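PDB 3I4K: muconate lactonizing enzyme from Corynebacterium glutamicum, which belongs to the enolase superfamily, joining an N-terminal capping domain to a TIM-barrel-like domain that binds a magnesium ion. Local coordinates for residues R14-L20 with T32-L38; L274-K278 with T303-G307; V140-V146 with N165-K171; I92-L96 with V110-M114; L330-Q334 with E344-K348. All blocks are in the same frame, centred on the assembly; numbering follows the deposited sequence.

Overall arrangement
Interactions 1 and 4 lie in the N-terminal domain, in its hairpin and its helices respectively, with centres about 22 Å apart; interactions 2, 3 and 5 belong to the barrel. Interaction 2, near the centre of the chain, joins loops beside the magnesium ion bound by Asp-200, Glu-226 and Asp-251. Its Lys-275 and the Lys-169 of interaction 3 each have a side chain about 4 Å from the metal, although the two contact centres are about 15 Å apart. Interaction 1 reaches interaction 2 directly, Gln-34 NE2 approaching Leu-305 O at 2.7 Å. Interaction 5 touches both barrel contacts through Phe-331, whose CZ lies 3.9 Å from Leu-305 CD1 and 3.4 Å from Ala-143 CB.

Interaction 1 of 5, residues R14-L20 with T32-L38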
# COMPACT_ATOMS: atom_id res chain seq x y z
N ARG A 14 -6.19 -23.96 15.23
CA ARG A 14 -6.50 -25.36 15.03
C ARG A 14 -5.86 -25.90 13.76
O ARG A 14 -5.96 -25.28 12.70
CB ARG A 14 -8.02 -25.58 14.92
CG ARG A 14 -8.82 -25.20 16.16
CD ARG A 14 -10.31 -25.42 15.92
NE ARG A 14 -11.09 -25.21 17.14
CZ ARG A 14 -11.23 -24.03 17.75
NH1 ARG A 14 -10.65 -22.95 17.26
NH2 ARG A 14 -11.95 -23.95 18.86
N ILE A 15 -5.20 -27.05 13.87
CA ILE A 15 -4.58 -27.66 12.71
C ILE A 15 -5.63 -28.54 12.04
O ILE A 15 -6.21 -29.42 12.68
CB ILE A 15 -3.38 -28.55 13.10
CG1 ILE A 15 -2.28 -27.68 13.73
CG2 ILE A 15 -2.87 -29.30 11.88
CD1 ILE A 15 -1.04 -28.46 14.12
N LEU A 16 -5.90 -28.28 10.77
CA LEU A 16 -6.89 -29.05 10.04
C LEU A 16 -6.26 -29.82 8.89
O LEU A 16 -5.50 -29.26 8.09
CB LEU A 16 -7.98 -28.13 9.47
CG LEU A 16 -8.66 -27.17 10.44
CD1 LEU A 16 -9.84 -26.54 9.73
CD2 LEU A 16 -9.11 -27.90 11.70
N ASP A 17 -6.58 -31.11 8.81
CA ASP A 17 -6.07 -31.96 7.75
C ASP A 17 -7.25 -32.37 6.89
O ASP A 17 -8.06 -33.21 7.27
CB ASP A 17 -5.37 -33.20 8.32
CG ASP A 17 -4.17 -32.84 9.18
OD1 ASP A 17 -3.29 -32.09 8.71
OD2 ASP A 17 -4.10 -33.32 10.34
N VAL A 18 -7.37 -31.75 5.72
CA VAL A 18 -8.46 -32.04 4.80
C VAL A 18 -7.91 -32.77 3.58
O VAL A 18 -6.94 -32.33 2.97
CB VAL A 18 -9.17 -30.74 4.36
CG1 VAL A 18 -8.16 -29.77 3.78
CG2 VAL A 18 -10.25 -31.06 3.34
N PRO A 19 -8.52 -33.90 3.22
CA PRO A 19 -8.09 -34.69 2.07
C PRO A 19 -8.41 -34.03 0.74
O PRO A 19 -9.42 -33.34 0.60
CB PRO A 19 -8.85 -36.00 2.24
CG PRO A 19 -9.05 -36.08 3.72
CD PRO A 19 -9.46 -34.68 4.05
N LEU A 20 -7.54 -34.24 -0.24
CA LEU A 20 -7.74 -33.69 -1.57
C LEU A 20 -8.49 -34.71 -2.40
O LEU A 20 -8.51 -35.90 -2.06
CB LEU A 20 -6.40 -33.36 -2.22
CG LEU A 20 -5.75 -32.01 -1.89
CD1 LEU A 20 -5.88 -31.70 -0.41
CD2 LEU A 20 -4.28 -32.05 -2.31
N THR A 32 -1.82 -35.53 -0.44
CA THR A 32 -3.06 -36.27 -0.60
C THR A 32 -4.08 -35.53 0.25
O THR A 32 -5.28 -35.82 0.21
CB THR A 32 -2.91 -37.73 -0.14
OG1 THR A 32 -2.41 -37.76 1.20
CG2 THR A 32 -1.95 -38.47 -1.06
N GLU A 33 -3.57 -34.56 1.02
CA GLU A 33 -4.39 -33.72 1.88
C GLU A 33 -3.67 -32.41 2.20
O GLU A 33 -2.43 -32.35 2.23
CB GLU A 33 -4.72 -34.46 3.18
CG GLU A 33 -3.50 -34.91 3.95
CD GLU A 33 -3.86 -35.61 5.25
OE1 GLU A 33 -2.93 -35.97 6.01
OE2 GLU A 33 -5.06 -35.79 5.51
N GLN A 34 -4.43 -31.35 2.44
CA GLN A 34 -3.83 -30.07 2.77
C GLN A 34 -3.89 -29.88 4.28
O GLN A 34 -4.82 -30.34 4.94
CB GLN A 34 -4.55 -28.92 2.06
CG GLN A 34 -4.06 -27.52 2.45
CD GLN A 34 -2.63 -27.23 2.01
OE1 GLN A 34 -1.71 -28.01 2.27
NE2 GLN A 34 -2.43 -26.08 1.36
N HIS A 35 -2.87 -29.21 4.82
CA HIS A 35 -2.79 -28.94 6.24
C HIS A 35 -3.03 -27.46 6.41
O HIS A 35 -2.35 -26.63 5.81
CB HIS A 35 -1.41 -29.33 6.76
CG HIS A 35 -0.92 -30.65 6.25
ND1 HIS A 35 -1.60 -31.82 6.48
CD2 HIS A 35 0.14 -30.97 5.47
CE1 HIS A 35 -0.98 -32.81 5.86
NE2 HIS A 35 0.08 -32.32 5.24
N ILE A 36 -4.02 -27.13 7.23
CA ILE A 36 -4.38 -25.74 7.43
C ILE A 36 -4.41 -25.37 8.90
O ILE A 36 -5.01 -26.06 9.72
CB ILE A 36 -5.76 -25.49 6.81
CG1 ILE A 36 -5.73 -25.92 5.34
CG2 ILE A 36 -6.16 -24.03 6.97
CD1 ILE A 36 -7.07 -25.89 4.65
N LEU A 37 -3.74 -24.28 9.24
CA LEU A 37 -3.76 -23.80 10.62
C LEU A 37 -4.87 -22.77 10.66
O LEU A 37 -4.65 -21.60 10.31
CB LEU A 37 -2.45 -23.13 11.02
CG LEU A 37 -2.54 -22.61 12.46
CD1 LEU A 37 -2.50 -23.81 13.41
CD2 LEU A 37 -1.40 -21.65 12.77
N LEU A 38 -6.06 -23.19 11.07
CA LEU A 38 -7.19 -22.27 11.16
C LEU A 38 -7.04 -21.46 12.44
O LEU A 38 -7.16 -22.00 13.54
CB LEU A 38 -8.51 -23.05 11.17
CG LEU A 38 -9.81 -22.24 11.14
CD1 LEU A 38 -9.95 -21.48 9.82
CD2 LEU A 38 -10.99 -23.19 11.31
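Asp-17 and His-35 sit opposite one another on one face of the sheet, and their flat groups are almost perpendicular: carboxylate and imidazole planes differ by 84°. His-35 ND1 donates to Asp-17 OD1 at 2.8 Å, meeting this oxygen on its anti side but 30° out of the carboxylate plane. Arg-374 forms a salt bridge with the same OD1, so two donors grip one atom. On this face Leu-37 also leans across to Ile-15, CD1 to CG1 at 3.9 Å.

The other face is mostly apolar. Leu-38 has CG anti to its backbone N (chi1 -175°), and its CD2 lies 3.9 Å from Leu-16 CD1; farther along, Val-18 CG1 approaches Ile-36 CD1 at 4.1 Å. Gln-34 bends away, its amide nitrogen bonded to Leu-305 O. Between the two faces, paired backbone bonds join Arg-14 with Leu-38, Leu-16 with Ile-36 and Val-18 with Gln-34. Leu-20 N to Thr-32 O, 2.8 Å, adds a bond where the second chain turns its corner. The register and opposed directions identify a beta hairpin, formed by the first two strands of the three-stranded antiparallel sheet in the enolase-type N-terminal domain.

Interaction 2 of 5, residues L274-K278 with T303-G307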
# COMPACT_ATOMS: atom_id res chain seq x y z
N LEU A 274 1.42 -12.96 -6.18
CA LEU A 274 1.03 -12.35 -4.91
C LEU A 274 0.06 -13.24 -4.14
O LEU A 274 -1.00 -13.59 -4.64
CB LEU A 274 0.46 -10.96 -5.19
CG LEU A 274 -0.48 -10.10 -4.33
CD1 LEU A 274 -0.48 -10.50 -2.86
CD2 LEU A 274 -0.05 -8.65 -4.52
N LYS A 275 0.45 -13.62 -2.93
CA LYS A 275 -0.36 -14.47 -2.08
C LYS A 275 -0.45 -13.82 -0.70
O LYS A 275 0.58 -13.54 -0.07
CB LYS A 275 0.30 -15.85 -1.93
CG LYS A 275 0.70 -16.50 -3.24
CD LYS A 275 1.35 -17.87 -2.99
CE LYS A 275 1.78 -18.53 -4.30
NZ LYS A 275 2.59 -19.75 -4.08
N THR A 276 -1.67 -13.57 -0.24
CA THR A 276 -1.87 -12.94 1.05
C THR A 276 -1.24 -13.73 2.19
O THR A 276 -0.82 -13.16 3.20
CB THR A 276 -3.38 -12.72 1.32
OG1 THR A 276 -4.08 -13.97 1.18
CG2 THR A 276 -3.95 -11.73 0.30
N THR A 277 -1.15 -15.04 2.02
CA THR A 277 -0.55 -15.89 3.04
C THR A 277 0.97 -15.76 3.09
O THR A 277 1.55 -15.51 4.15
CB THR A 277 -0.94 -17.38 2.82
OG1 THR A 277 -0.80 -17.72 1.43
CG2 THR A 277 -2.39 -17.62 3.25
N LYS A 278 1.61 -15.90 1.93
CA LYS A 278 3.06 -15.81 1.83
C LYS A 278 3.61 -14.43 2.19
O LYS A 278 4.73 -14.33 2.69
CB LYS A 278 3.50 -16.18 0.41
CG LYS A 278 5.00 -15.98 0.13
CD LYS A 278 5.33 -16.22 -1.35
CE LYS A 278 4.51 -15.32 -2.27
NZ LYS A 278 4.93 -15.42 -3.71
N THR A 303 -2.01 -18.57 -5.24
CA THR A 303 -2.49 -19.35 -4.11
C THR A 303 -1.44 -20.25 -3.50
O THR A 303 -0.54 -20.74 -4.18
CB THR A 303 -3.69 -20.24 -4.52
OG1 THR A 303 -4.23 -20.89 -3.37
CG2 THR A 303 -3.26 -21.29 -5.53
N SER A 304 -1.55 -20.44 -2.19
CA SER A 304 -0.66 -21.31 -1.45
C SER A 304 -1.51 -22.54 -1.17
O SER A 304 -1.25 -23.30 -0.23
CB SER A 304 -0.25 -20.66 -0.13
OG SER A 304 0.63 -19.58 -0.35
N LEU A 305 -2.54 -22.72 -2.01
CA LEU A 305 -3.50 -23.81 -1.88
C LEU A 305 -4.26 -23.62 -0.57
O LEU A 305 -4.35 -24.53 0.25
CB LEU A 305 -2.82 -25.18 -1.90
CG LEU A 305 -2.68 -25.89 -3.25
CD1 LEU A 305 -3.06 -24.99 -4.42
CD2 LEU A 305 -1.25 -26.39 -3.38
N GLU A 306 -4.79 -22.41 -0.40
CA GLU A 306 -5.56 -22.08 0.80
C GLU A 306 -6.88 -22.81 0.80
O GLU A 306 -7.39 -23.20 -0.27
CB GLU A 306 -5.87 -20.58 0.87
CG GLU A 306 -4.68 -19.64 1.00
CD GLU A 306 -3.99 -19.35 -0.32
OE1 GLU A 306 -4.49 -19.81 -1.37
OE2 GLU A 306 -2.97 -18.65 -0.30
N GLY A 307 -7.44 -23.00 1.99
CA GLY A 307 -8.74 -23.63 2.10
C GLY A 307 -9.76 -22.55 1.77
O GLY A 307 -9.38 -21.51 1.22
O HOH W 1 2.78 -20.56 -1.61
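At the magnesium site of the barrel domain, the loops that follow strands 271-274 and 298-301 come together, bringing Lys-275 and Thr-277 against Ser-304 and Glu-306. Such loops after the C-terminal ends of the strands border the active site in TIM-barrel proteins, and here the side chain of Lys-275 is about 4 Å from the metal at its nearest.

Thr-277 makes the direct polar link between the loops. Its OG1 lies between the backbone N and the carbonyl carbon (chi1 45°), from where it donates to Glu-306 OE2 at 2.9 Å along the anti lone pair of that oxygen. Glu-306, bent at chi2 (82°), turns the carboxylate back over its own loop, where Ser-304 N reaches the same OE2 at 3.0 Å from above the carboxylate plane. Two donors therefore hold one buried oxygen, one donor from each loop. The methyl of Thr-277 rests on the aliphatic part of Glu-306, CG2 to CG at 3.8 Å.

Lys-275 runs fully extended past Ser-304, with CD 3.2 Å from Ser-304 OG and CE 3.2 Å from Thr-303 O. Its amine is hydrogen-bonded to Asp-251, a magnesium ligand, which places the lysine in the metal's second shell. A water joins the two loops again, lying 2.6 Å from Lys-275 NZ and 2.7 Å from Ser-304 OG.

Interaction 3 of 5, residues V140-V146 with N165-K171; sequences VTWALGV and NRSFKLK. With ACY (acetic acid), chain I.
Trp-142 to Leu-144 pairs in parallel with Phe-168 to Leu-170, the short strand axes 4.5 Å apart and inclined at 25°, in the first beta-alpha-beta unit of the TIM-barrel-like domain. Four backbone bonds fix the register, from Trp-142 N to Ser-167 O through Lys-171 N to Leu-144 O.

On the face turned to helix 149-163, Trp-142 and Phe-168 meet rim to rim, neither ring over the other, with planes at 79°. Trp-142 CB packs 3.6 Å from Phe-168 CD1, while Glu-155 receives the indole N-H. Leu-144 and Leu-170 lie side by side, pointing the same way, CD1 to CD2 at 3.9 Å. At the N-terminal end of the pairing, Thr-141 OG1 and Ser-167 OG share a short hydrogen bond of 2.5 Å, and Asn-165 ND2 donates nearly straight to Val-140 O.

The opposite face carries Ala-143 and Lys-169. Lys-169 and Lys-171 form a Lys-x-Lys sequence like that of related muconate-lactonizing enzymes. Lys-169 leaves its backbone with CG opposite N (chi1 170°) and stays extended, passing Ala-143 CB to reach Glu-226, a magnesium ligand, and Glu-329 in salt bridges; its NZ also donates to OXT of a bound acetic acid at 2.8 Å.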
# COMPACT_ATOMS: atom_id res chain seq x y z
N VAL A 140 -9.64 -17.38 -13.18
CA VAL A 140 -8.97 -18.41 -12.42
C VAL A 140 -8.21 -19.37 -13.32
O VAL A 140 -8.77 -19.97 -14.24
CB VAL A 140 -9.98 -19.21 -11.55
CG1 VAL A 140 -9.26 -20.29 -10.73
CG2 VAL A 140 -10.72 -18.26 -10.62
N THR A 141 -6.91 -19.48 -13.05
CA THR A 141 -6.03 -20.38 -13.78
C THR A 141 -6.06 -21.68 -12.99
O THR A 141 -5.95 -21.67 -11.77
CB THR A 141 -4.57 -19.85 -13.80
OG1 THR A 141 -4.52 -18.59 -14.49
CG2 THR A 141 -3.65 -20.84 -14.50
N TRP A 142 -6.21 -22.81 -13.69
CA TRP A 142 -6.24 -24.10 -13.01
C TRP A 142 -4.85 -24.74 -13.05
O TRP A 142 -4.25 -24.88 -14.12
CB TRP A 142 -7.28 -25.04 -13.67
CG TRP A 142 -7.35 -26.43 -13.05
CD1 TRP A 142 -6.83 -27.58 -13.57
CD2 TRP A 142 -7.93 -26.79 -11.79
NE1 TRP A 142 -7.04 -28.63 -12.71
CE2 TRP A 142 -7.71 -28.17 -11.60
CE3 TRP A 142 -8.61 -26.07 -10.79
CZ2 TRP A 142 -8.15 -28.86 -10.46
CZ3 TRP A 142 -9.05 -26.76 -9.64
CH2 TRP A 142 -8.82 -28.14 -9.50
N ALA A 143 -4.35 -25.11 -11.88
CA ALA A 143 -3.03 -25.73 -11.78
C ALA A 143 -3.12 -27.25 -11.61
O ALA A 143 -3.91 -27.75 -10.81
CB ALA A 143 -2.26 -25.13 -10.61
N LEU A 144 -2.32 -27.97 -12.38
CA LEU A 144 -2.29 -29.41 -12.28
C LEU A 144 -1.00 -29.80 -11.58
O LEU A 144 0.07 -29.26 -11.90
CB LEU A 144 -2.30 -30.06 -13.67
CG LEU A 144 -3.53 -29.98 -14.56
CD1 LEU A 144 -3.59 -28.61 -15.24
CD2 LEU A 144 -3.47 -31.09 -15.61
N GLY A 145 -1.08 -30.70 -10.60
CA GLY A 145 0.12 -31.15 -9.94
C GLY A 145 0.85 -31.97 -10.99
O GLY A 145 0.36 -32.09 -12.11
N VAL A 146 2.02 -32.53 -10.66
CA VAL A 146 2.74 -33.33 -11.65
C VAL A 146 1.90 -34.56 -11.98
O VAL A 146 1.53 -35.33 -11.10
CB VAL A 146 4.14 -33.74 -11.11
CG1 VAL A 146 4.01 -34.42 -9.77
CG2 VAL A 146 4.84 -34.65 -12.12
N ASN A 165 -12.06 -22.89 -17.50
CA ASN A 165 -10.73 -22.30 -17.35
C ASN A 165 -10.08 -22.07 -18.70
O ASN A 165 -10.03 -22.98 -19.53
CB ASN A 165 -9.82 -23.19 -16.50
CG ASN A 165 -10.45 -23.56 -15.17
OD1 ASN A 165 -11.13 -24.59 -15.06
ND2 ASN A 165 -10.22 -22.73 -14.16
N ARG A 166 -9.60 -20.85 -18.92
CA ARG A 166 -8.97 -20.49 -20.18
C ARG A 166 -7.44 -20.56 -20.07
O ARG A 166 -6.73 -20.38 -21.05
CB ARG A 166 -9.40 -19.08 -20.58
CG ARG A 166 -10.88 -18.81 -20.35
CD ARG A 166 -11.44 -17.95 -21.47
NE ARG A 166 -11.21 -18.58 -22.77
CZ ARG A 166 -11.55 -18.03 -23.94
NH1 ARG A 166 -12.13 -16.84 -23.97
NH2 ARG A 166 -11.31 -18.69 -25.07
N SER A 167 -6.95 -20.81 -18.86
CA SER A 167 -5.52 -20.92 -18.62
C SER A 167 -5.22 -22.05 -17.63
O SER A 167 -5.96 -22.27 -16.66
CB SER A 167 -4.96 -19.59 -18.08
OG SER A 167 -5.36 -19.36 -16.73
N PHE A 168 -4.12 -22.75 -17.90
CA PHE A 168 -3.69 -23.87 -17.08
C PHE A 168 -2.21 -23.78 -16.70
O PHE A 168 -1.36 -23.43 -17.52
CB PHE A 168 -3.97 -25.18 -17.82
CG PHE A 168 -5.43 -25.48 -17.98
CD1 PHE A 168 -6.14 -26.09 -16.95
CD2 PHE A 168 -6.10 -25.11 -19.14
CE1 PHE A 168 -7.51 -26.32 -17.07
CE2 PHE A 168 -7.46 -25.34 -19.27
CZ PHE A 168 -8.17 -25.94 -18.23
N LYS A 169 -1.92 -24.12 -15.45
CA LYS A 169 -0.56 -24.10 -14.91
C LYS A 169 -0.13 -25.55 -14.62
O LYS A 169 -0.81 -26.28 -13.89
CB LYS A 169 -0.55 -23.27 -13.63
CG LYS A 169 0.72 -23.32 -12.82
CD LYS A 169 0.52 -22.50 -11.55
CE LYS A 169 1.53 -22.84 -10.49
NZ LYS A 169 1.38 -21.91 -9.35
N LEU A 170 1.00 -25.95 -15.21
CA LEU A 170 1.54 -27.30 -15.04
C LEU A 170 2.77 -27.34 -14.14
O LEU A 170 3.83 -26.80 -14.48
CB LEU A 170 1.93 -27.87 -16.41
CG LEU A 170 0.83 -27.93 -17.47
CD1 LEU A 170 1.43 -28.19 -18.83
CD2 LEU A 170 -0.15 -29.02 -17.09
N LYS A 171 2.64 -28.00 -12.99
CA LYS A 171 3.76 -28.11 -12.06
C LYS A 171 4.78 -29.08 -12.68
O LYS A 171 4.40 -30.02 -13.38
CB LYS A 171 3.27 -28.63 -10.70
CG LYS A 171 2.50 -27.60 -9.87
CD LYS A 171 1.79 -28.23 -8.66
CE LYS A 171 1.30 -27.19 -7.64
NZ LYS A 171 0.27 -26.21 -8.10
C ACY I . 2.90 -22.59 -5.72
O ACY I . 4.11 -22.70 -5.56
OXT ACY I . 2.42 -21.82 -6.70
CH3 ACY I . 1.94 -23.33 -4.82
O HOH W 2 -9.93 -18.84 -16.72

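Interaction 4 of 5, residues I92-L96 with V110-M114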
# COMPACT_ATOMS: atom_id res chain seq x y z
N ILE A 92 -0.69 -3.46 15.71
CA ILE A 92 -0.41 -4.78 16.25
C ILE A 92 0.54 -5.52 15.30
O ILE A 92 1.52 -6.11 15.75
CB ILE A 92 -1.72 -5.57 16.44
CG1 ILE A 92 -2.57 -4.88 17.51
CG2 ILE A 92 -1.42 -7.01 16.82
CD1 ILE A 92 -3.95 -5.46 17.68
N MSE A 93 0.25 -5.46 14.00
CA MSE A 93 1.11 -6.12 13.02
C MSE A 93 2.54 -5.59 13.16
O MSE A 93 3.50 -6.35 13.05
CB MSE A 93 0.59 -5.88 11.60
CG MSE A 93 -0.75 -6.53 11.32
SE MSE A 93 -0.77 -8.45 11.65
CE MSE A 93 -1.21 -8.44 13.53
N ALA A 94 2.66 -4.29 13.41
CA ALA A 94 3.98 -3.69 13.58
C ALA A 94 4.65 -4.23 14.84
O ALA A 94 5.86 -4.46 14.85
CB ALA A 94 3.87 -2.18 13.65
N ASP A 95 3.88 -4.45 15.90
CA ASP A 95 4.46 -4.96 17.13
C ASP A 95 4.84 -6.44 17.03
O ASP A 95 5.66 -6.91 17.81
CB ASP A 95 3.52 -4.75 18.32
CG ASP A 95 3.34 -3.28 18.65
OD1 ASP A 95 4.33 -2.52 18.61
OD2 ASP A 95 2.20 -2.88 18.97
N LEU A 96 4.23 -7.17 16.10
CA LEU A 96 4.57 -8.58 15.97
C LEU A 96 6.06 -8.73 15.62
O LEU A 96 6.72 -9.65 16.09
CB LEU A 96 3.73 -9.25 14.89
CG LEU A 96 2.21 -9.26 15.08
CD1 LEU A 96 1.58 -10.25 14.10
CD2 LEU A 96 1.87 -9.66 16.53
N VAL A 110 -2.75 -14.37 11.50
CA VAL A 110 -3.14 -13.40 12.52
C VAL A 110 -3.74 -12.15 11.85
O VAL A 110 -4.76 -11.62 12.30
CB VAL A 110 -1.93 -12.98 13.39
CG1 VAL A 110 -2.38 -11.98 14.45
CG2 VAL A 110 -1.31 -14.20 14.04
N ASP A 111 -3.11 -11.71 10.77
CA ASP A 111 -3.58 -10.55 10.04
C ASP A 111 -5.00 -10.77 9.50
O ASP A 111 -5.89 -9.96 9.75
CB ASP A 111 -2.60 -10.25 8.88
CG ASP A 111 -3.12 -9.18 7.93
OD1 ASP A 111 -4.11 -9.45 7.22
OD2 ASP A 111 -2.52 -8.08 7.88
N VAL A 112 -5.21 -11.86 8.77
CA VAL A 112 -6.52 -12.15 8.20
C VAL A 112 -7.60 -12.33 9.26
O VAL A 112 -8.72 -11.87 9.09
CB VAL A 112 -6.47 -13.40 7.31
CG1 VAL A 112 -7.88 -13.79 6.89
CG2 VAL A 112 -5.63 -13.11 6.07
N ALA A 113 -7.26 -13.01 10.36
CA ALA A 113 -8.22 -13.23 11.44
C ALA A 113 -8.67 -11.88 12.00
O ALA A 113 -9.85 -11.68 12.26
CB ALA A 113 -7.59 -14.07 12.55
N MSE A 114 -7.73 -10.96 12.16
CA MSE A 114 -8.05 -9.64 12.68
C MSE A 114 -8.92 -8.84 11.71
O MSE A 114 -9.82 -8.12 12.13
CB MSE A 114 -6.77 -8.87 13.00
CG MSE A 114 -6.09 -9.38 14.25
SE MSE A 114 -4.85 -8.11 14.99
CE MSE A 114 -6.02 -6.59 15.10
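Two helical turns, Ile-92 to Leu-96 and Val-110 to Met-114, run almost antiparallel at 164°, but their short axes come no nearer than 11.4 Å. The closest CA pair is Met-93 with Asp-111, at 7.1 Å. Long side chains must therefore bridge the gap, and two of them, Met-93 and Met-114, are selenomethionines in the model.

Met-93 starts out along the side of its helix and then folds across, bent at both chi2 (-56°) and chi3 (87°). This brings SE over Asp-111, 3.8 Å from CB, and sends the methyl between two residues of the facing helix: CE is 3.8 Å from Val-110 CG1 and 3.9 Å from Met-114 SE. The two selenomethionines slide past each other in opposite directions.

These turns belong to helices 89-99 and 104-121 of the N-terminal capping domain, an alpha-plus-beta unit in the enolase superfamily. Helix 66-81 packs against the same contact, its Leu-81 touching Ile-92, Val-110 and Met-114.

Met-114 keeps an extended start and bends at chi3, so that its methyl meets Ile-92 CD1 at 3.5 Å, tighter than usual carbon packing. At the other end Leu-96 CD1 makes a looser approach to Val-110 CG1, 4.3 Å away. The carboxylate of Asp-111 turns instead to the barrel domain: OD1 accepts from Leu-282 N, at the start of helix 282-294.

Interaction 5 of 5, residues L330-Q334 with E344-K348; sequences LFGPQ and EFEYK
One face of the Tyr-347 ring is occupied by the amide of Gln-334, which stacks on it with planes only 14° apart; Gln-334 CD stands 3.5 Å above the ring, offset toward the rim. Gln-334 NE2 lies 3.4 Å from Tyr-347 CG, and the methylene behind the amide joins in, CG lying 3.8 Å from the ring centroid in a CH-pi contact, 22° off the normal. With CG beside the backbone N (chi1 -66°) and the chain extended beyond it, the glutamine lies flat along the ring. Its OE1 accepts from Arg-159, a bond that should help to fix the rotation of the amide.

At the ring's edge, near its plane, is Leu-330 O, to which Tyr-347 OH donates at 2.9 Å. The tyrosine is thus held both by its hydroxyl and across a face. Pro-333 sets CD 3.6 Å from the same OH and turns CG to Phe-345 CE2, also at 3.6 Å, an oblique approach to the phenylalanine ring. These contacts join 344-348 to the short helix containing Pro-333 and Gln-334. They lie in the closing part of the barrel domain, where strand 347-348 forms a hairpin with strand 351-353, itself antiparallel to the first barrel strand, 137-144.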
# COMPACT_ATOMS: atom_id res chain seq x y z
N LEU A 330 -6.89 -18.86 -7.73
CA LEU A 330 -7.55 -19.10 -6.44
C LEU A 330 -8.61 -20.19 -6.57
O LEU A 330 -9.81 -19.92 -6.50
CB LEU A 330 -8.16 -17.80 -5.92
CG LEU A 330 -7.14 -16.72 -5.56
CD1 LEU A 330 -7.85 -15.44 -5.17
CD2 LEU A 330 -6.27 -17.21 -4.40
N PHE A 331 -8.13 -21.42 -6.76
CA PHE A 331 -8.97 -22.60 -6.93
C PHE A 331 -8.87 -23.56 -5.75
O PHE A 331 -9.49 -24.62 -5.76
CB PHE A 331 -8.53 -23.33 -8.20
CG PHE A 331 -7.12 -23.84 -8.15
CD1 PHE A 331 -6.81 -25.01 -7.47
CD2 PHE A 331 -6.08 -23.13 -8.76
CE1 PHE A 331 -5.49 -25.48 -7.40
CE2 PHE A 331 -4.76 -23.59 -8.70
CZ PHE A 331 -4.47 -24.76 -8.01
N GLY A 332 -8.08 -23.19 -4.75
CA GLY A 332 -7.89 -24.03 -3.58
C GLY A 332 -9.11 -24.85 -3.19
O GLY A 332 -9.06 -26.08 -3.19
N PRO A 333 -10.23 -24.18 -2.84
CA PRO A 333 -11.48 -24.84 -2.44
C PRO A 333 -11.89 -26.02 -3.32
O PRO A 333 -12.40 -27.02 -2.83
CB PRO A 333 -12.49 -23.70 -2.48
CG PRO A 333 -11.66 -22.52 -2.05
CD PRO A 333 -10.40 -22.72 -2.86
N GLN A 334 -11.66 -25.89 -4.63
CA GLN A 334 -12.01 -26.95 -5.57
C GLN A 334 -11.14 -28.19 -5.44
O GLN A 334 -11.59 -29.30 -5.73
CB GLN A 334 -11.92 -26.43 -7.00
CG GLN A 334 -12.95 -25.36 -7.34
CD GLN A 334 -13.04 -25.10 -8.83
OE1 GLN A 334 -12.06 -24.71 -9.47
NE2 GLN A 334 -14.22 -25.32 -9.39
N GLU A 344 -20.94 -22.11 -0.58
CA GLU A 344 -20.12 -22.64 -1.65
C GLU A 344 -19.70 -21.50 -2.57
O GLU A 344 -20.43 -20.52 -2.72
CB GLU A 344 -20.90 -23.68 -2.45
CG GLU A 344 -21.34 -24.88 -1.63
CD GLU A 344 -22.01 -25.94 -2.47
OE1 GLU A 344 -22.38 -27.00 -1.91
OE2 GLU A 344 -22.16 -25.73 -3.70
N PHE A 345 -18.52 -21.63 -3.17
CA PHE A 345 -18.00 -20.62 -4.08
C PHE A 345 -18.61 -20.88 -5.44
O PHE A 345 -19.02 -22.01 -5.72
CB PHE A 345 -16.47 -20.73 -4.17
CG PHE A 345 -15.75 -20.27 -2.94
CD1 PHE A 345 -15.58 -18.92 -2.68
CD2 PHE A 345 -15.24 -21.20 -2.03
CE1 PHE A 345 -14.91 -18.49 -1.53
CE2 PHE A 345 -14.57 -20.78 -0.88
CZ PHE A 345 -14.41 -19.42 -0.63
N GLU A 346 -18.69 -19.86 -6.28
CA GLU A 346 -19.27 -20.04 -7.60
C GLU A 346 -18.21 -19.96 -8.68
O GLU A 346 -17.78 -18.87 -9.04
CB GLU A 346 -20.33 -18.98 -7.87
CG GLU A 346 -21.33 -18.80 -6.76
CD GLU A 346 -22.43 -17.82 -7.12
OE1 GLU A 346 -23.11 -17.33 -6.19
OE2 GLU A 346 -22.61 -17.54 -8.33
N TYR A 347 -17.80 -21.12 -9.18
CA TYR A 347 -16.80 -21.20 -10.23
C TYR A 347 -17.48 -21.52 -11.54
O TYR A 347 -17.97 -22.63 -11.74
CB TYR A 347 -15.79 -22.32 -9.94
CG TYR A 347 -14.85 -22.04 -8.80
CD1 TYR A 347 -13.66 -21.32 -9.00
CD2 TYR A 347 -15.13 -22.49 -7.52
CE1 TYR A 347 -12.79 -21.06 -7.95
CE2 TYR A 347 -14.27 -22.24 -6.46
CZ TYR A 347 -13.10 -21.52 -6.68
OH TYR A 347 -12.25 -21.28 -5.62
N LYS A 348 -17.54 -20.55 -12.44
CA LYS A 348 -18.15 -20.78 -13.74
C LYS A 348 -17.50 -19.93 -14.82
O LYS A 348 -17.03 -18.83 -14.55
CB LYS A 348 -19.66 -20.51 -13.69
CG LYS A 348 -20.06 -19.08 -13.38
CD LYS A 348 -21.57 -18.91 -13.42
CE LYS A 348 -21.99 -17.49 -13.05
NZ LYS A 348 -23.48 -17.35 -13.00